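Local coordinates for endoglucanase, family GH5 (Zobellia galactanivorans, PDB 6GL0), which hydrolyses hemicellulose, probably cutting beta-glucans such as mixed-linked glucan as a family 5 glycoside hydrolase, at residues I98-D103 with E142-P147; D280-A285 with Y322-E327; S219-F224 with M267-S272. The protein carries 1 engineered substitution. One frame throughout, in Å; residues are numbered along the deposited sequence.

In the fold
From the N terminus, contact 1 comes first and closes the right-handed beta-alpha-beta crossover of the eight-stranded barrel from strand 95-99 through helix 114-131 to strand 139-142. Farther along, contact 3 closes a like unit, from strand 216-221 through helix 240-260 to strand 265-270. Contact 2 comes last and joins helix 278-294 to helix 323-330 on the outside, with strand 298-301 between them in the chain. The three follow in series; none nests or crosses. Contacts 1 and 3 meet in the cleft, where Glu146 OE2 is hydrogen-bonded to His221 ND1 and both contacts touch the same sugar. Arg281 and His284 then bind the outer helix of contact 2 to the backbone of contact 3.

Contact 1: I98-D103 with E142-P147; sequences INIHHD and ETLNEP. With GLC (alpha-D-glucopyranose), chain D; BGC (beta-D-glucopyranose), chain B.
The imidazole of His101 and the amide of Asn145 lie stacked, their planes 19° apart, with ND2 of Asn145 over the ring's rim, 3.1 Å from His101 CE1. With CG opposite the backbone N (chi1 173°), the Asn145 side chain reaches the ring, and ND2 can donate to glucose O2 at 2.9 Å. His101 NE2 meets O3 of the same sugar at 3.0 Å, so the stacked pair grips neighbouring hydroxyls. Asparagine suits position 99 because its amide has two N-H groups: ND2 reaches His101 ND1 in the ring plane (3.2 Å) and Glu142 OE2 from above the carboxylate plane (3.2 Å), while OD1 takes Val60 N. With an alanine in place of His101, the Asn145 amide would probably be freer to turn, and Asn99 ND2 and the sugar O3 each short of a partner. Arg57 NH2 makes a salt bridge with Glu142 OE2 and a hydrogen bond to Asn145 OD1. Backbone bonds join Glu142 N to Ile98 O and Asn145 N to Ile100 O (both 2.9 Å). Glu142, on the same face as Asn99, touches Met191 of strand 190-193. Outside, Ile100 and Leu144 rest on helix 114-131, and Thr143 packs against helix 161-180.

Contact 2: D280-A285 with Y322-E327; sequences DRLAHA and YPEIAE
Arg281 reaches over to Ile325 and Tyr322 through a chain that bends at chi3 (109°). The bend sets one face of its guanidinium over the Ile325 methyl, CD1 lying 3.9 Å from NH1, and brings the edge of the group to Tyr322, whose CE2 is 3.7 Å from NH1. The guanidinium and the Tyr322 ring planes stand 86° apart. Arginine fits because its flat end packs against carbon while NH2 still donates to Ser272 O. Isoleucine suits the opposite place because its branches serve two partners: CD1, on the extended arm, goes to Arg281, and CG2 meets the small Ala285 at CB, 3.8 Å away. Leu282, with CG anti to the backbone N, spreads its methyls over Glu324, CD1 at 3.6 Å from Glu324 O and CD2 at 3.7 Å from Glu324 CG. Glu324 is bent at chi2, and of its side chain Leu282 touches the aliphatic CB and CG, besides the backbone O. The short helical segments run nearly parallel, at 12°, with axes 9.1 Å apart. Trp301 of strand 298-301 touches both Arg281 and Ile325, while Met51 of helix 42-51 meets Ala326, placing helix 323-330 between two helical neighbours.

Contact 3: S219-F224 with M267-S272; sequences SVHSYF and MGSWGS. Engineered in segment 267-272: Ser269 (natural residue Glu). With GLC (alpha-D-glucopyranose), chain D.
The ring of Tyr223 lies over the backbone of Trp270, whose CA stands 3.9 Å from the ring centroid and 21° off its normal, a CH-pi contact on one face. At the ring's edge, CD2 comes within 3.5 Å of Gly271 O, and the hydroxyl is hydrogen-bonded to O1 of the glucose, 2.5 Å from OH to O1. Tyrosine serves here by joining a broad face for the backbone to a polar end for the sugar. Tyr223 is the centre of an inverse gamma turn, which kinks the chain here, and Gly271 adopts backbone angles that would press a beta carbon against the preceding carbonyl oxygen.

A second CH-pi contact lies beside it: Ser269 CB sits over the His221 ring, 3.7 Å from its centroid and 14° off the normal. Ser269 is an engineered replacement of a glutamate. His221 gives its polar end to Glu146, through ND1 and OE2.

On the other side of the sheet, Met267 folds back at chi2 and chi3 until SD lies 3.5 Å from Ser222 N and 4.0 Å from Val220 CG2; a flexible, unbranched chain suits this bend, and Leu250 and Ile253 of helix 240-260 touch it. The strands run parallel, but their two mutual bonds, Gly268 N to Val220 O and Ser222 N to Ser269 O, are weak; the CA-H of Met267 also meets Val220 O and that of His221 meets Ser269 O. Trp270 turns away to stack on Tyr288.

Sugar-binding side chains at the C-terminal ends of neighbouring parallel strands are the hallmark of a TIM-barrel glycosidase; in family 5 the seventh strand's end commonly bears the nucleophilic glutamate, consistent with the natural residue at 269.

Contact 1: I98-D103 with E142-P147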
loop_
_atom_site.group_PDB
_atom_site.type_symbol
_atom_site.label_atom_id
_atom_site.label_comp_id
_atom_site.label_asym_id
_atom_site.label_seq_id
_atom_site.Cartn_x
_atom_site.Cartn_y
_atom_site.Cartn_z
ATOM N N ILE A 98 -24.889 -1.195 16.959
ATOM C CA ILE A 98 -26.039 -0.325 17.172
ATOM C C ILE A 98 -25.686 1.066 16.677
ATOM O O ILE A 98 -24.638 1.600 17.034
ATOM C CB ILE A 98 -26.399 -0.240 18.672
ATOM C CG1 ILE A 98 -26.920 -1.603 19.110
ATOM C CG2 ILE A 98 -27.492 0.785 18.919
ATOM C CD1 ILE A 98 -27.169 -1.716 20.607
ATOM N N ASN A 99 -26.592 1.659 15.906
ATOM C CA ASN A 99 -26.375 2.990 15.364
ATOM C C ASN A 99 -27.491 4.009 15.581
ATOM O O ASN A 99 -28.495 3.719 16.253
ATOM C CB ASN A 99 -25.983 2.874 13.877
ATOM C CG ASN A 99 -27.157 2.731 12.934
ATOM O OD1 ASN A 99 -28.336 2.683 13.327
ATOM N ND2 ASN A 99 -26.829 2.696 11.645
ATOM N N ILE A 100 -27.248 5.220 15.031
ATOM C CA ILE A 100 -28.278 6.197 14.719
ATOM C C ILE A 100 -28.457 6.174 13.189
ATOM O O ILE A 100 -27.481 6.449 12.448
ATOM C CB ILE A 100 -27.884 7.597 15.198
ATOM C CG1 ILE A 100 -27.860 7.658 16.716
ATOM C CG2 ILE A 100 -28.856 8.660 14.644
ATOM C CD1 ILE A 100 -27.524 9.035 17.265
ATOM N N HIS A 101 -29.686 5.850 12.738
ATOM C CA HIS A 101 -29.979 5.542 11.330
ATOM C C HIS A 101 -30.749 6.688 10.639
ATOM O O HIS A 101 -30.101 7.683 10.313
ATOM C CB HIS A 101 -30.648 4.177 11.156
ATOM C CG HIS A 101 -30.369 3.544 9.839
ATOM N ND1 HIS A 101 -29.213 2.823 9.590
ATOM C CD2 HIS A 101 -31.101 3.486 8.699
ATOM C CE1 HIS A 101 -29.238 2.370 8.347
ATOM N NE2 HIS A 101 -30.383 2.733 7.792
ATOM N N HIS A 102 -32.071 6.578 10.384
ATOM C CA HIS A 102 -32.766 7.561 9.521
ATOM C C HIS A 102 -33.232 8.766 10.350
ATOM O O HIS A 102 -34.430 9.077 10.378
ATOM C CB HIS A 102 -33.999 6.968 8.830
ATOM C CG HIS A 102 -33.711 5.927 7.823
ATOM N ND1 HIS A 102 -32.776 6.107 6.815
ATOM C CD2 HIS A 102 -34.275 4.712 7.619
ATOM C CE1 HIS A 102 -32.775 5.042 6.046
ATOM N NE2 HIS A 102 -33.690 4.179 6.504
ATOM N N ASP A 103 -32.272 9.456 10.953
ATOM C CA ASP A 103 -32.473 10.550 11.882
ATOM C C ASP A 103 -31.941 11.891 11.340
ATOM O O ASP A 103 -31.728 12.864 12.098
ATOM C CB ASP A 103 -31.799 10.195 13.218
ATOM C CG ASP A 103 -32.625 9.222 14.045
ATOM O OD1 ASP A 103 -33.748 9.608 14.425
ATOM O OD2 ASP A 103 -32.181 8.086 14.313
ATOM N N GLU A 142 -22.042 2.614 16.385
ATOM C CA GLU A 142 -21.819 3.379 15.169
ATOM C C GLU A 142 -22.551 4.718 15.328
ATOM O O GLU A 142 -23.764 4.732 15.468
ATOM C CB GLU A 142 -22.350 2.569 14.011
ATOM C CG GLU A 142 -22.232 3.229 12.656
ATOM C CD GLU A 142 -22.955 2.429 11.578
ATOM O OE1 GLU A 142 -22.746 1.225 11.484
ATOM O OE2 GLU A 142 -23.754 3.016 10.804
ATOM N N THR A 143 -21.806 5.825 15.310
ATOM C CA THR A 143 -22.327 7.109 15.731
ATOM C C THR A 143 -23.416 7.670 14.811
ATOM O O THR A 143 -24.453 8.061 15.296
ATOM C CB THR A 143 -21.184 8.137 15.972
ATOM O OG1 THR A 143 -20.208 8.080 14.937
ATOM C CG2 THR A 143 -20.480 7.819 17.306
ATOM N N LEU A 144 -23.184 7.644 13.494
ATOM C CA LEU A 144 -24.116 8.144 12.489
ATOM C C LEU A 144 -24.068 7.302 11.201
ATOM O O LEU A 144 -22.995 7.054 10.664
ATOM C CB LEU A 144 -23.766 9.571 12.105
ATOM C CG LEU A 144 -23.716 10.597 13.226
ATOM C CD1 LEU A 144 -23.040 11.859 12.753
ATOM C CD2 LEU A 144 -25.132 10.906 13.724
ATOM N N ASN A 145 -25.243 6.914 10.700
ATOM C CA ASN A 145 -25.359 6.001 9.586
ATOM C C ASN A 145 -24.763 6.579 8.317
ATOM O O ASN A 145 -23.736 6.097 7.845
ATOM C CB ASN A 145 -26.834 5.560 9.358
ATOM C CG ASN A 145 -27.023 4.736 8.089
ATOM O OD1 ASN A 145 -26.276 3.794 7.849
ATOM N ND2 ASN A 145 -28.031 5.063 7.284
ATOM N N GLU A 146 -25.487 7.526 7.737
ATOM C CA GLU A 146 -25.136 8.203 6.499
ATOM C C GLU A 146 -25.422 9.711 6.649
ATOM O O GLU A 146 -26.274 10.246 5.959
ATOM C CB GLU A 146 -25.904 7.564 5.332
ATOM C CG GLU A 146 -25.500 6.115 5.089
ATOM C CD GLU A 146 -26.103 5.505 3.828
ATOM O OE1 GLU A 146 -27.121 6.033 3.313
ATOM O OE2 GLU A 146 -25.547 4.495 3.339
ATOM N N PRO A 147 -24.751 10.372 7.597
ATOM C CA PRO A 147 -25.059 11.772 7.907
ATOM C C PRO A 147 -24.779 12.680 6.734
ATOM O O PRO A 147 -23.759 12.538 6.052
ATOM C CB PRO A 147 -24.167 12.087 9.111
ATOM C CG PRO A 147 -23.012 11.180 8.942
ATOM C CD PRO A 147 -23.504 9.936 8.254
HETATM C C1 GLC D . -28.234 2.634 2.902
HETATM C C2 GLC D . -29.273 3.038 3.956
HETATM C C3 GLC D . -30.414 2.045 4.062
HETATM C C4 GLC D . -30.987 1.811 2.681
HETATM C C5 GLC D . -29.871 1.270 1.811
HETATM C C6 GLC D . -30.284 0.949 0.379
HETATM O O1 GLC D . -27.376 1.562 3.315
HETATM O O2 GLC D . -28.576 3.130 5.201
HETATM O O3 GLC D . -31.397 2.559 4.941
HETATM O O4 GLC D . -32.042 0.871 2.739
HETATM O O5 GLC D . -28.894 2.279 1.733
HETATM O O6 GLC D . -30.781 2.126 -0.231
HETATM C C2 BGC B . -34.177 0.140 2.088
HETATM C C3 BGC B . -35.485 0.584 1.461
HETATM C C4 BGC B . -36.073 1.788 2.168
HETATM C C5 BGC B . -34.999 2.844 2.273
HETATM C C6 BGC B . -35.442 4.018 3.122
HETATM C C1 BGC B . -33.217 1.311 2.086
HETATM O O2 BGC B . -33.636 -0.923 1.341
HETATM O O3 BGC B . -36.364 -0.515 1.438
HETATM O O4 BGC B . -37.141 2.324 1.388
HETATM O O5 BGC B . -33.784 2.364 2.799
HETATM O O6 BGC B . -34.648 5.160 2.813
HETATM O O HOH W 1 -30.120 6.920 6.944
HETATM O O HOH W 2 -27.642 8.994 9.129
#

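Contact 2: D280-A285 with Y322-E327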
loop_
_atom_site.group_PDB
_atom_site.type_symbol
_atom_site.label_atom_id
_atom_site.label_comp_id
_atom_site.label_asym_id
_atom_site.label_seq_id
_atom_site.Cartn_x
_atom_site.Cartn_y
_atom_site.Cartn_z
ATOM N N ASP A 280 -25.887 -13.219 -11.756
ATOM C CA ASP A 280 -25.028 -12.046 -11.607
ATOM C C ASP A 280 -24.915 -11.574 -10.159
ATOM O O ASP A 280 -23.842 -11.211 -9.721
ATOM C CB ASP A 280 -25.483 -10.884 -12.486
ATOM C CG ASP A 280 -25.774 -11.287 -13.914
ATOM O OD1 ASP A 280 -26.880 -11.836 -14.129
ATOM O OD2 ASP A 280 -24.951 -11.031 -14.809
ATOM N N ARG A 281 -26.027 -11.601 -9.428
ATOM C CA ARG A 281 -26.029 -11.228 -8.029
ATOM C C ARG A 281 -25.135 -12.135 -7.236
ATOM O O ARG A 281 -24.416 -11.695 -6.400
ATOM C CB ARG A 281 -27.414 -11.335 -7.422
ATOM C CG ARG A 281 -28.272 -10.108 -7.539
ATOM C CD ARG A 281 -29.547 -10.347 -6.776
ATOM N NE ARG A 281 -29.721 -9.613 -5.533
ATOM C CZ ARG A 281 -30.595 -9.954 -4.595
ATOM N NH1 ARG A 281 -31.296 -11.052 -4.703
ATOM N NH2 ARG A 281 -30.751 -9.223 -3.526
ATOM N N LEU A 282 -25.210 -13.415 -7.503
ATOM C CA LEU A 282 -24.357 -14.347 -6.823
ATOM C C LEU A 282 -22.881 -14.077 -7.124
ATOM O O LEU A 282 -22.083 -14.027 -6.232
ATOM C CB LEU A 282 -24.730 -15.764 -7.214
ATOM C CG LEU A 282 -23.889 -16.884 -6.620
ATOM C CD1 LEU A 282 -23.793 -16.794 -5.111
ATOM C CD2 LEU A 282 -24.481 -18.214 -7.024
ATOM N N ALA A 283 -22.551 -13.868 -8.385
ATOM C CA ALA A 283 -21.164 -13.654 -8.788
ATOM C C ALA A 283 -20.623 -12.370 -8.177
ATOM O O ALA A 283 -19.527 -12.335 -7.688
ATOM C CB ALA A 283 -21.030 -13.646 -10.303
ATOM N N HIS A 284 -21.440 -11.332 -8.196
ATOM C CA HIS A 284 -21.097 -10.070 -7.574
ATOM C C HIS A 284 -20.873 -10.201 -6.067
ATOM O O HIS A 284 -19.865 -9.733 -5.541
ATOM C CB HIS A 284 -22.153 -9.045 -7.854
ATOM C CG HIS A 284 -21.923 -7.746 -7.156
ATOM N ND1 HIS A 284 -22.362 -7.516 -5.873
ATOM C CD2 HIS A 284 -21.263 -6.624 -7.538
ATOM C CE1 HIS A 284 -22.049 -6.289 -5.519
ATOM N NE2 HIS A 284 -21.380 -5.725 -6.506
ATOM N N ALA A 285 -21.779 -10.882 -5.388
ATOM C CA ALA A 285 -21.660 -11.086 -3.943
ATOM C C ALA A 285 -20.401 -11.877 -3.571
ATOM O O ALA A 285 -19.663 -11.505 -2.658
ATOM C CB ALA A 285 -22.905 -11.774 -3.416
ATOM N N TYR A 322 -32.286 -16.831 -0.624
ATOM C CA TYR A 322 -31.109 -16.905 -1.548
ATOM C C TYR A 322 -29.928 -17.352 -0.715
ATOM O O TYR A 322 -29.013 -16.579 -0.480
ATOM C CB TYR A 322 -30.814 -15.556 -2.252
ATOM C CG TYR A 322 -31.820 -15.185 -3.286
ATOM C CD1 TYR A 322 -31.915 -15.901 -4.479
ATOM C CD2 TYR A 322 -32.704 -14.133 -3.076
ATOM C CE1 TYR A 322 -32.877 -15.602 -5.426
ATOM C CE2 TYR A 322 -33.672 -13.812 -4.014
ATOM C CZ TYR A 322 -33.755 -14.533 -5.184
ATOM O OH TYR A 322 -34.719 -14.200 -6.109
ATOM N N PRO A 323 -29.928 -18.596 -0.256
ATOM C CA PRO A 323 -28.870 -19.121 0.603
ATOM C C PRO A 323 -27.515 -19.099 -0.081
ATOM O O PRO A 323 -26.529 -18.963 0.575
ATOM C CB PRO A 323 -29.329 -20.537 0.916
ATOM C CG PRO A 323 -30.251 -20.892 -0.167
ATOM C CD PRO A 323 -30.906 -19.632 -0.606
ATOM N N GLU A 324 -27.483 -19.246 -1.384
ATOM C CA GLU A 324 -26.227 -19.201 -2.082
ATOM C C GLU A 324 -25.526 -17.846 -1.897
ATOM O O GLU A 324 -24.338 -17.833 -1.722
ATOM C CB GLU A 324 -26.394 -19.613 -3.547
ATOM C CG GLU A 324 -27.064 -18.591 -4.446
ATOM C CD GLU A 324 -28.595 -18.620 -4.491
ATOM O OE1 GLU A 324 -29.261 -19.078 -3.547
ATOM O OE2 GLU A 324 -29.119 -18.172 -5.526
ATOM N N ILE A 325 -26.256 -16.730 -1.914
ATOM C CA ILE A 325 -25.671 -15.421 -1.694
ATOM C C ILE A 325 -25.113 -15.365 -0.292
ATOM O O ILE A 325 -23.996 -14.947 -0.088
ATOM C CB ILE A 325 -26.682 -14.257 -1.871
ATOM C CG1 ILE A 325 -27.182 -14.175 -3.303
ATOM C CG2 ILE A 325 -26.042 -12.946 -1.520
ATOM C CD1 ILE A 325 -28.156 -13.074 -3.600
ATOM N N ALA A 326 -25.894 -15.845 0.665
ATOM C CA ALA A 326 -25.431 -15.890 2.044
ATOM C C ALA A 326 -24.143 -16.711 2.176
ATOM O O ALA A 326 -23.184 -16.269 2.791
ATOM C CB ALA A 326 -26.507 -16.457 2.939
ATOM N N GLU A 327 -24.147 -17.904 1.613
ATOM C CA GLU A 327 -22.976 -18.805 1.673
ATOM C C GLU A 327 -21.751 -18.196 0.991
ATOM O O GLU A 327 -20.632 -18.354 1.479
ATOM C CB GLU A 327 -23.320 -20.202 1.092
ATOM C CG GLU A 327 -23.879 -21.164 2.159
ATOM C CD GLU A 327 -24.976 -22.157 1.685
ATOM O OE1 GLU A 327 -25.344 -22.147 0.484
ATOM O OE2 GLU A 327 -25.498 -22.953 2.544
#

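Contact 3: S219-F224 with M267-S272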
loop_
_atom_site.group_PDB
_atom_site.type_symbol
_atom_site.label_atom_id
_atom_site.label_comp_id
_atom_site.label_asym_id
_atom_site.label_seq_id
_atom_site.Cartn_x
_atom_site.Cartn_y
_atom_site.Cartn_z
ATOM N N SER A 219 -16.189 3.657 9.006
ATOM C CA SER A 219 -17.402 3.157 8.401
ATOM C C SER A 219 -17.628 3.814 7.065
ATOM O O SER A 219 -17.760 5.014 6.992
ATOM C CB SER A 219 -18.613 3.448 9.299
ATOM O OG SER A 219 -19.819 3.050 8.665
ATOM N N VAL A 220 -17.698 2.994 6.017
ATOM C CA VAL A 220 -18.138 3.406 4.713
ATOM C C VAL A 220 -19.099 2.385 4.173
ATOM O O VAL A 220 -19.059 1.213 4.563
ATOM C CB VAL A 220 -16.950 3.600 3.707
ATOM C CG1 VAL A 220 -16.088 4.831 4.095
ATOM C CG2 VAL A 220 -16.092 2.345 3.570
ATOM N N HIS A 221 -19.964 2.838 3.268
ATOM C CA HIS A 221 -20.921 1.996 2.547
ATOM C C HIS A 221 -20.640 2.183 1.062
ATOM O O HIS A 221 -20.395 3.281 0.600
ATOM C CB HIS A 221 -22.366 2.437 2.831
ATOM C CG HIS A 221 -22.748 2.403 4.275
ATOM N ND1 HIS A 221 -23.865 3.050 4.750
ATOM C CD2 HIS A 221 -22.157 1.832 5.355
ATOM C CE1 HIS A 221 -23.955 2.880 6.064
ATOM N NE2 HIS A 221 -22.920 2.157 6.464
ATOM N N SER A 222 -20.535 1.112 0.319
ATOM C CA SER A 222 -20.246 1.235 -1.098
ATOM C C SER A 222 -21.030 0.178 -1.846
ATOM O O SER A 222 -20.617 -0.988 -1.934
ATOM C CB SER A 222 -18.748 1.100 -1.375
ATOM O OG SER A 222 -18.470 1.277 -2.761
ATOM N N TYR A 223 -22.161 0.595 -2.388
ATOM C CA TYR A 223 -23.017 -0.299 -3.194
ATOM C C TYR A 223 -22.472 -0.336 -4.644
ATOM O O TYR A 223 -23.125 0.140 -5.586
ATOM C CB TYR A 223 -24.470 0.209 -3.137
ATOM C CG TYR A 223 -25.139 0.048 -1.793
ATOM C CD1 TYR A 223 -25.016 0.995 -0.823
ATOM C CD2 TYR A 223 -25.906 -1.103 -1.507
ATOM C CE1 TYR A 223 -25.678 0.863 0.383
ATOM C CE2 TYR A 223 -26.550 -1.274 -0.306
ATOM C CZ TYR A 223 -26.442 -0.301 0.642
ATOM O OH TYR A 223 -27.086 -0.450 1.844
ATOM N N PHE A 224 -21.270 -0.900 -4.799
ATOM C CA PHE A 224 -20.509 -0.739 -6.022
ATOM C C PHE A 224 -20.738 -1.933 -6.958
ATOM O O PHE A 224 -20.500 -3.083 -6.536
ATOM C CB PHE A 224 -19.008 -0.577 -5.740
ATOM C CG PHE A 224 -18.225 -0.098 -6.941
ATOM C CD1 PHE A 224 -17.864 -0.963 -7.937
ATOM C CD2 PHE A 224 -17.922 1.239 -7.089
ATOM C CE1 PHE A 224 -17.204 -0.502 -9.059
ATOM C CE2 PHE A 224 -17.223 1.714 -8.203
ATOM C CZ PHE A 224 -16.874 0.840 -9.187
ATOM N N MET A 267 -17.227 -2.250 6.116
ATOM C CA MET A 267 -18.158 -1.903 5.037
ATOM C C MET A 267 -19.554 -2.243 5.535
ATOM O O MET A 267 -20.063 -3.350 5.332
ATOM C CB MET A 267 -17.804 -2.684 3.785
ATOM C CG MET A 267 -18.593 -2.261 2.550
ATOM S SD MET A 267 -18.005 -0.712 1.911
ATOM C CE MET A 267 -16.535 -1.325 1.079
ATOM N N GLY A 268 -20.142 -1.316 6.277
ATOM C CA GLY A 268 -21.329 -1.641 7.080
ATOM C C GLY A 268 -22.606 -1.819 6.267
ATOM O O GLY A 268 -23.631 -2.222 6.815
ATOM N N SER A 269 -22.552 -1.500 4.967
ATOM C CA SER A 269 -23.642 -1.756 4.051
ATOM C C SER A 269 -23.132 -1.810 2.649
ATOM O O SER A 269 -22.305 -0.976 2.256
ATOM C CB SER A 269 -24.693 -0.642 4.108
ATOM O OG SER A 269 -25.579 -0.871 5.139
ATOM N N TRP A 270 -23.636 -2.809 1.929
ATOM C CA TRP A 270 -23.371 -3.038 0.513
ATOM C C TRP A 270 -24.393 -4.121 0.146
ATOM O O TRP A 270 -25.023 -4.718 1.029
ATOM C CB TRP A 270 -21.916 -3.528 0.262
ATOM C CG TRP A 270 -21.645 -4.842 0.812
ATOM C CD1 TRP A 270 -21.428 -5.148 2.138
ATOM C CD2 TRP A 270 -21.637 -6.082 0.117
ATOM N NE1 TRP A 270 -21.284 -6.492 2.285
ATOM C CE2 TRP A 270 -21.410 -7.092 1.064
ATOM C CE3 TRP A 270 -21.796 -6.440 -1.231
ATOM C CZ2 TRP A 270 -21.314 -8.436 0.715
ATOM C CZ3 TRP A 270 -21.721 -7.762 -1.577
ATOM C CH2 TRP A 270 -21.469 -8.760 -0.608
ATOM N N GLY A 271 -24.508 -4.385 -1.137
ATOM C CA GLY A 271 -25.298 -5.486 -1.676
ATOM C C GLY A 271 -25.889 -5.062 -2.992
ATOM O O GLY A 271 -25.550 -4.000 -3.483
ATOM N N SER A 272 -26.770 -5.879 -3.543
ATOM C CA SER A 272 -27.466 -5.588 -4.778
ATOM C C SER A 272 -28.943 -5.915 -4.663
ATOM O O SER A 272 -29.310 -6.916 -4.092
ATOM C CB SER A 272 -26.877 -6.386 -5.958
ATOM O OG SER A 272 -26.941 -7.798 -5.723
HETATM C C1 GLC D . -28.234 2.634 2.902
HETATM C C2 GLC D . -29.273 3.038 3.956
HETATM C C3 GLC D . -30.414 2.045 4.062
HETATM C C4 GLC D . -30.987 1.811 2.681
HETATM C C5 GLC D . -29.871 1.270 1.811
HETATM C C6 GLC D . -30.284 0.949 0.379
HETATM O O1 GLC D . -27.376 1.562 3.315
HETATM O O2 GLC D . -28.576 3.130 5.201
HETATM O O3 GLC D . -31.397 2.559 4.941
HETATM O O4 GLC D . -32.042 0.871 2.739
HETATM O O5 GLC D . -28.894 2.279 1.733
HETATM O O6 GLC D . -30.781 2.126 -0.231
#